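Local coordinates for protein Exo-beta-1,3-galactanase (Bifidobacterium bifidum, PDB 5FLW) that probably hydrolyses beta-1,3-galactan from its chain ends as an exo-acting glycoside hydrolase of family 43, at residues 23-37 with 81-95. Residues are numbered along the deposited sequence; the frame is centred on the assembly and turned at random.
Sequences IGLQKFGDTWYAYGE and GERPKVLHCPATGKY
Two neighbouring blades of the five-bladed beta-propeller characteristic of glycoside hydrolase family 43 meet where hairpin 24-28/31-37 packs on strand 84-88, putting Tyr35 against Val86 and Phe28 against Tyr95. Val86 drives CG2 straight at the middle of the Tyr35 ring, 3.4 Å from its centroid and 5° off the normal, a CH-pi contact; the phenol hydroxyl is held by the backbone oxygen of Pro119. From the adjoining strand, Tyr95 turns its edge onto the face of Phe28, planes at 76° and CE2 3.7 Å from Phe28 CZ. His88 joins this aromatic cluster with Tyr95 CZ over one ring face and its own CB 3.6 Å from Phe28 CE1. Gln26 CG, anti to its own carbonyl carbon, comes within 3.0 Å of Val86 O; the bend at the next bond turns the amide, whose OE1 reaches His88 N through one water. Lys85 lays CD 3.7 Å from Gly24 CA, its NZ bonded to Pro84 O and weakly to Ile23 O. At the corner, extended Glu37 brings OE2 to Arg83 N (2.7 Å), on the anti side of the carboxylate and 25° out of its plane, while OE1 pairs with Lys39. Pro84 CG rests 3.5 Å from Tyr35 O. The Arg83 guanidinium forms salt bridges with Asp138 and Asp246. Aromatic packing thus joins the blades around Tyr35-Val86 and Phe28-Tyr95, while a buried carboxylate, each oxygen with its own partner, satisfies a main-chain N-H at the corner.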
loop_
_atom_site.group_PDB
_atom_site.type_symbol
_atom_site.label_atom_id
_atom_site.label_comp_id
_atom_site.label_asym_id
_atom_site.label_seq_id
_atom_site.Cartn_x
_atom_site.Cartn_y
_atom_site.Cartn_z
ATOM N N ILE A 23 4.319 -2.636 -0.505
ATOM C CA ILE A 23 3.994 -3.253 0.787
ATOM C C ILE A 23 2.707 -2.709 1.406
ATOM O O ILE A 23 2.302 -1.545 1.209
ATOM C CB ILE A 23 5.144 -3.190 1.821
ATOM C CG1 ILE A 23 5.394 -1.755 2.304
ATOM C CG2 ILE A 23 6.369 -3.854 1.282
ATOM C CD1 ILE A 23 6.465 -1.653 3.382
ATOM N N GLY A 24 2.086 -3.572 2.219
ATOM C CA GLY A 24 1.238 -3.128 3.300
ATOM C C GLY A 24 2.044 -3.178 4.587
ATOM O O GLY A 24 2.982 -3.984 4.721
ATOM N N LEU A 25 1.676 -2.287 5.533
ATOM C CA LEU A 25 2.276 -2.225 6.863
ATOM C C LEU A 25 1.175 -2.134 7.903
ATOM O O LEU A 25 0.254 -1.319 7.767
ATOM C CB LEU A 25 3.118 -0.962 7.057
ATOM C CG LEU A 25 4.546 -0.928 6.582
ATOM C CD1 LEU A 25 5.047 0.516 6.723
ATOM C CD2 LEU A 25 5.364 -1.882 7.442
ATOM N N GLN A 26 1.303 -2.924 8.974
ATOM C CA GLN A 26 0.377 -2.907 10.098
ATOM C C GLN A 26 1.166 -3.074 11.381
ATOM O O GLN A 26 2.104 -3.867 11.426
ATOM C CB GLN A 26 -0.562 -4.113 10.031
ATOM C CG GLN A 26 -1.659 -4.020 8.992
ATOM C CD GLN A 26 -2.635 -2.930 9.331
ATOM O OE1 GLN A 26 -3.374 -3.032 10.315
ATOM N NE2 GLN A 26 -2.644 -1.873 8.537
ATOM N N LYS A 27 0.785 -2.329 12.421
ATOM C CA LYS A 27 1.372 -2.503 13.744
ATOM C C LYS A 27 0.422 -3.357 14.579
ATOM O O LYS A 27 -0.720 -2.955 14.821
ATOM C CB LYS A 27 1.644 -1.157 14.417
ATOM C CG LYS A 27 2.659 -1.268 15.560
ATOM C CD LYS A 27 2.832 0.048 16.292
ATOM C CE LYS A 27 3.913 -0.047 17.366
ATOM N NZ LYS A 27 4.255 1.295 17.958
ATOM N N PHE A 28 0.881 -4.548 14.977
ATOM C CA PHE A 28 0.137 -5.443 15.862
ATOM C C PHE A 28 0.985 -5.643 17.111
ATOM O O PHE A 28 2.130 -6.112 17.017
ATOM C CB PHE A 28 -0.080 -6.799 15.185
ATOM C CG PHE A 28 -0.823 -6.738 13.882
ATOM C CD1 PHE A 28 -2.017 -6.030 13.778
ATOM C CD2 PHE A 28 -0.347 -7.424 12.768
ATOM C CE1 PHE A 28 -2.726 -5.992 12.582
ATOM C CE2 PHE A 28 -1.041 -7.384 11.556
ATOM C CZ PHE A 28 -2.244 -6.674 11.473
ATOM N N GLY A 29 0.416 -5.339 18.279
ATOM C CA GLY A 29 1.236 -5.249 19.476
ATOM C C GLY A 29 2.281 -4.144 19.340
ATOM O O GLY A 29 1.998 -3.009 18.916
ATOM N N ASP A 30 3.526 -4.478 19.667
ATOM C CA ASP A 30 4.622 -3.525 19.628
ATOM C C ASP A 30 5.485 -3.662 18.362
ATOM O O ASP A 30 6.559 -3.048 18.277
ATOM C CB ASP A 30 5.467 -3.695 20.895
ATOM C CG ASP A 30 6.262 -5.019 20.901
ATOM O OD1 ASP A 30 5.998 -5.903 20.049
ATOM O OD2 ASP A 30 7.166 -5.179 21.766
ATOM N N THR A 31 5.022 -4.430 17.372
ATOM C CA THR A 31 5.823 -4.808 16.216
ATOM C C THR A 31 5.127 -4.406 14.921
ATOM O O THR A 31 3.908 -4.565 14.787
ATOM C CB THR A 31 6.047 -6.319 16.274
ATOM O OG1 THR A 31 6.764 -6.627 17.476
ATOM C CG2 THR A 31 6.803 -6.837 15.059
ATOM N N TRP A 32 5.908 -3.885 13.963
ATOM C CA TRP A 32 5.426 -3.590 12.619
ATOM C C TRP A 32 5.540 -4.828 11.734
ATOM O O TRP A 32 6.572 -5.506 11.736
ATOM C CB TRP A 32 6.197 -2.426 11.992
ATOM C CG TRP A 32 5.767 -1.077 12.573
ATOM C CD1 TRP A 32 6.369 -0.384 13.586
ATOM C CD2 TRP A 32 4.638 -0.295 12.163
ATOM N NE1 TRP A 32 5.672 0.783 13.844
ATOM C CE2 TRP A 32 4.613 0.861 12.976
ATOM C CE3 TRP A 32 3.660 -0.453 11.170
ATOM C CZ2 TRP A 32 3.643 1.853 12.836
ATOM C CZ3 TRP A 32 2.676 0.537 11.038
ATOM C CH2 TRP A 32 2.684 1.675 11.863
ATOM N N TYR A 33 4.476 -5.114 10.990
ATOM C CA TYR A 33 4.441 -6.212 10.034
ATOM C C TYR A 33 4.334 -5.634 8.631
ATOM O O TYR A 33 3.383 -4.897 8.342
ATOM C CB TYR A 33 3.225 -7.108 10.292
ATOM C CG TYR A 33 3.330 -7.888 11.575
ATOM C CD1 TYR A 33 3.233 -7.249 12.806
ATOM C CD2 TYR A 33 3.555 -9.270 11.555
ATOM C CE1 TYR A 33 3.343 -7.958 14.002
ATOM C CE2 TYR A 33 3.669 -10.001 12.744
ATOM C CZ TYR A 33 3.568 -9.331 13.968
ATOM O OH TYR A 33 3.670 -10.014 15.167
ATOM N N ALA A 34 5.274 -5.995 7.757
ATOM C CA ALA A 34 5.227 -5.627 6.342
ATOM C C ALA A 34 4.839 -6.845 5.504
ATOM O O ALA A 34 5.301 -7.964 5.766
ATOM C CB ALA A 34 6.587 -5.099 5.864
ATOM N N TYR A 35 4.003 -6.625 4.490
ATOM C CA TYR A 35 3.623 -7.675 3.545
ATOM C C TYR A 35 3.996 -7.177 2.151
ATOM O O TYR A 35 3.459 -6.164 1.704
ATOM C CB TYR A 35 2.110 -7.975 3.642
ATOM C CG TYR A 35 1.712 -8.388 5.057
ATOM C CD1 TYR A 35 1.777 -9.752 5.465
ATOM C CD2 TYR A 35 1.334 -7.430 6.015
ATOM C CE1 TYR A 35 1.438 -10.141 6.772
ATOM C CE2 TYR A 35 1.017 -7.817 7.333
ATOM C CZ TYR A 35 1.062 -9.167 7.700
ATOM O OH TYR A 35 0.735 -9.554 8.980
ATOM N N GLY A 36 4.914 -7.876 1.468
ATOM C CA GLY A 36 5.438 -7.389 0.207
ATOM C C GLY A 36 5.329 -8.396 -0.925
ATOM O O GLY A 36 5.150 -9.605 -0.711
ATOM N N GLU A 37 5.432 -7.870 -2.161
ATOM C CA GLU A 37 5.463 -8.729 -3.348
ATOM C C GLU A 37 6.813 -9.434 -3.449
ATOM O O GLU A 37 7.847 -8.778 -3.529
ATOM C CB GLU A 37 5.239 -7.880 -4.598
ATOM C CG GLU A 37 3.935 -7.088 -4.590
ATOM C CD GLU A 37 3.835 -6.049 -5.705
ATOM O OE1 GLU A 37 4.670 -6.039 -6.635
ATOM O OE2 GLU A 37 2.940 -5.171 -5.619
ATOM N N GLY A 81 -0.169 -11.044 -8.752
ATOM C CA GLY A 81 -0.735 -10.705 -7.453
ATOM C C GLY A 81 0.095 -9.584 -6.868
ATOM O O GLY A 81 1.234 -9.800 -6.478
ATOM N N GLU A 82 -0.483 -8.390 -6.813
ATOM C CA GLU A 82 0.233 -7.207 -6.351
ATOM C C GLU A 82 -0.358 -6.425 -5.181
ATOM O O GLU A 82 -1.535 -6.534 -4.870
ATOM C CB GLU A 82 0.360 -6.231 -7.534
ATOM C CG GLU A 82 1.200 -6.739 -8.695
ATOM C CD GLU A 82 1.194 -5.800 -9.889
ATOM O OE1 GLU A 82 0.313 -4.928 -9.957
ATOM O OE2 GLU A 82 2.073 -5.938 -10.753
ATOM N N ARG A 83 0.499 -5.626 -4.553
ATOM C CA ARG A 83 0.118 -4.709 -3.478
ATOM C C ARG A 83 -0.666 -5.377 -2.341
ATOM O O ARG A 83 -1.743 -4.909 -1.957
ATOM C CB ARG A 83 -0.605 -3.474 -4.006
ATOM C CG ARG A 83 0.274 -2.677 -4.986
ATOM C CD ARG A 83 -0.327 -1.310 -5.362
ATOM N NE ARG A 83 0.576 -0.627 -6.287
ATOM C CZ ARG A 83 1.671 0.035 -5.916
ATOM N NH1 ARG A 83 1.977 0.132 -4.622
ATOM N NH2 ARG A 83 2.461 0.621 -6.832
ATOM N N PRO A 84 -0.119 -6.447 -1.741
ATOM C CA PRO A 84 -0.830 -7.124 -0.648
ATOM C C PRO A 84 -1.017 -6.189 0.540
ATOM O O PRO A 84 -0.141 -5.381 0.864
ATOM C CB PRO A 84 0.100 -8.303 -0.283
ATOM C CG PRO A 84 1.488 -7.821 -0.646
ATOM C CD PRO A 84 1.255 -6.983 -1.920
ATOM N N LYS A 85 -2.171 -6.327 1.193
ATOM C CA LYS A 85 -2.513 -5.541 2.368
ATOM C C LYS A 85 -3.158 -6.472 3.388
ATOM O O LYS A 85 -3.831 -7.436 3.014
ATOM C CB LYS A 85 -3.526 -4.440 2.001
ATOM C CG LYS A 85 -3.039 -3.455 0.921
ATOM C CD LYS A 85 -1.887 -2.596 1.464
ATOM C CE LYS A 85 -1.120 -1.867 0.338
ATOM N NZ LYS A 85 -0.360 -2.829 -0.513
ATOM N N VAL A 86 -2.975 -6.170 4.678
ATOM C CA VAL A 86 -3.556 -6.960 5.769
ATOM C C VAL A 86 -4.269 -6.032 6.748
ATOM O O VAL A 86 -3.765 -4.950 7.070
ATOM C CB VAL A 86 -2.479 -7.822 6.490
ATOM C CG1 VAL A 86 -3.005 -8.475 7.800
ATOM C CG2 VAL A 86 -1.928 -8.895 5.523
ATOM N N LEU A 87 -5.440 -6.463 7.234
ATOM C CA LEU A 87 -6.110 -5.815 8.354
ATOM C C LEU A 87 -6.467 -6.874 9.389
ATOM O O LEU A 87 -6.700 -8.049 9.051
ATOM C CB LEU A 87 -7.418 -5.102 7.944
ATOM C CG LEU A 87 -7.305 -3.835 7.082
ATOM C CD1 LEU A 87 -8.707 -3.335 6.656
ATOM C CD2 LEU A 87 -6.537 -2.738 7.792
ATOM N N HIS A 88 -6.493 -6.453 10.661
ATOM C CA HIS A 88 -6.969 -7.293 11.756
ATOM C C HIS A 88 -8.447 -6.966 11.989
ATOM O O HIS A 88 -8.795 -5.804 12.250
ATOM C CB HIS A 88 -6.121 -7.065 13.017
ATOM C CG HIS A 88 -6.395 -8.039 14.129
ATOM N ND1 HIS A 88 -6.159 -7.739 15.454
ATOM C CD2 HIS A 88 -6.870 -9.307 14.113
ATOM C CE1 HIS A 88 -6.462 -8.785 16.204
ATOM N NE2 HIS A 88 -6.926 -9.738 15.419
ATOM N N CYS A 89 -9.316 -7.994 11.872
ATOM C CA CYS A 89 -10.768 -7.791 11.915
ATOM C C CYS A 89 -11.256 -7.752 13.360
ATOM O O CYS A 89 -11.165 -8.768 14.061
ATOM C CB CYS A 89 -11.487 -8.918 11.190
ATOM S SG CYS A 89 -13.272 -8.753 11.271
ATOM N N PRO A 90 -11.810 -6.633 13.833
ATOM C CA PRO A 90 -12.230 -6.589 15.248
ATOM C C PRO A 90 -13.316 -7.596 15.598
ATOM O O PRO A 90 -13.275 -8.208 16.680
ATOM C CB PRO A 90 -12.702 -5.143 15.425
ATOM C CG PRO A 90 -12.025 -4.390 14.325
ATOM C CD PRO A 90 -11.963 -5.325 13.169
ATOM N N ALA A 91 -14.280 -7.811 14.691
ATOM C CA ALA A 91 -15.421 -8.649 15.047
ATOM C C ALA A 91 -15.036 -10.119 15.140
ATOM O O ALA A 91 -15.609 -10.845 15.952
ATOM C CB ALA A 91 -16.556 -8.453 14.043
ATOM N N THR A 92 -14.049 -10.571 14.352
ATOM C CA THR A 92 -13.731 -11.987 14.250
ATOM C C THR A 92 -12.374 -12.348 14.832
ATOM O O THR A 92 -12.135 -13.534 15.083
ATOM C CB THR A 92 -13.721 -12.429 12.780
ATOM O OG1 THR A 92 -12.627 -11.793 12.115
ATOM C CG2 THR A 92 -15.049 -12.098 12.052
ATOM N N GLY A 93 -11.473 -11.377 15.000
ATOM C CA GLY A 93 -10.105 -11.643 15.393
ATOM C C GLY A 93 -9.215 -12.204 14.297
ATOM O O GLY A 93 -8.039 -12.505 14.562
ATOM N N LYS A 94 -9.739 -12.408 13.092
ATOM C CA LYS A 94 -8.923 -12.947 12.015
ATOM C C LYS A 94 -8.067 -11.849 11.375
ATOM O O LYS A 94 -8.358 -10.646 11.461
ATOM C CB LYS A 94 -9.800 -13.612 10.942
ATOM C CG LYS A 94 -10.706 -14.722 11.469
ATOM C CD LYS A 94 -9.904 -15.739 12.292
ATOM C CE LYS A 94 -10.764 -16.931 12.717
ATOM N NZ LYS A 94 -10.053 -17.811 13.707
ATOM N N TYR A 95 -6.995 -12.286 10.730
ATOM C CA TYR A 95 -6.188 -11.425 9.877
ATOM C C TYR A 95 -6.586 -11.687 8.424
ATOM O O TYR A 95 -6.484 -12.822 7.944
ATOM C CB TYR A 95 -4.710 -11.727 10.109
ATOM C CG TYR A 95 -4.306 -11.381 11.528
ATOM C CD1 TYR A 95 -4.478 -12.296 12.575
ATOM C CD2 TYR A 95 -3.808 -10.095 11.839
ATOM C CE1 TYR A 95 -4.133 -11.950 13.869
ATOM C CE2 TYR A 95 -3.461 -9.757 13.129
ATOM C CZ TYR A 95 -3.622 -10.685 14.132
ATOM O OH TYR A 95 -3.288 -10.363 15.423
HETATM O O HOH W 1 -5.654 -3.972 11.536
HETATM O O HOH W 2 4.432 -4.760 -9.220
#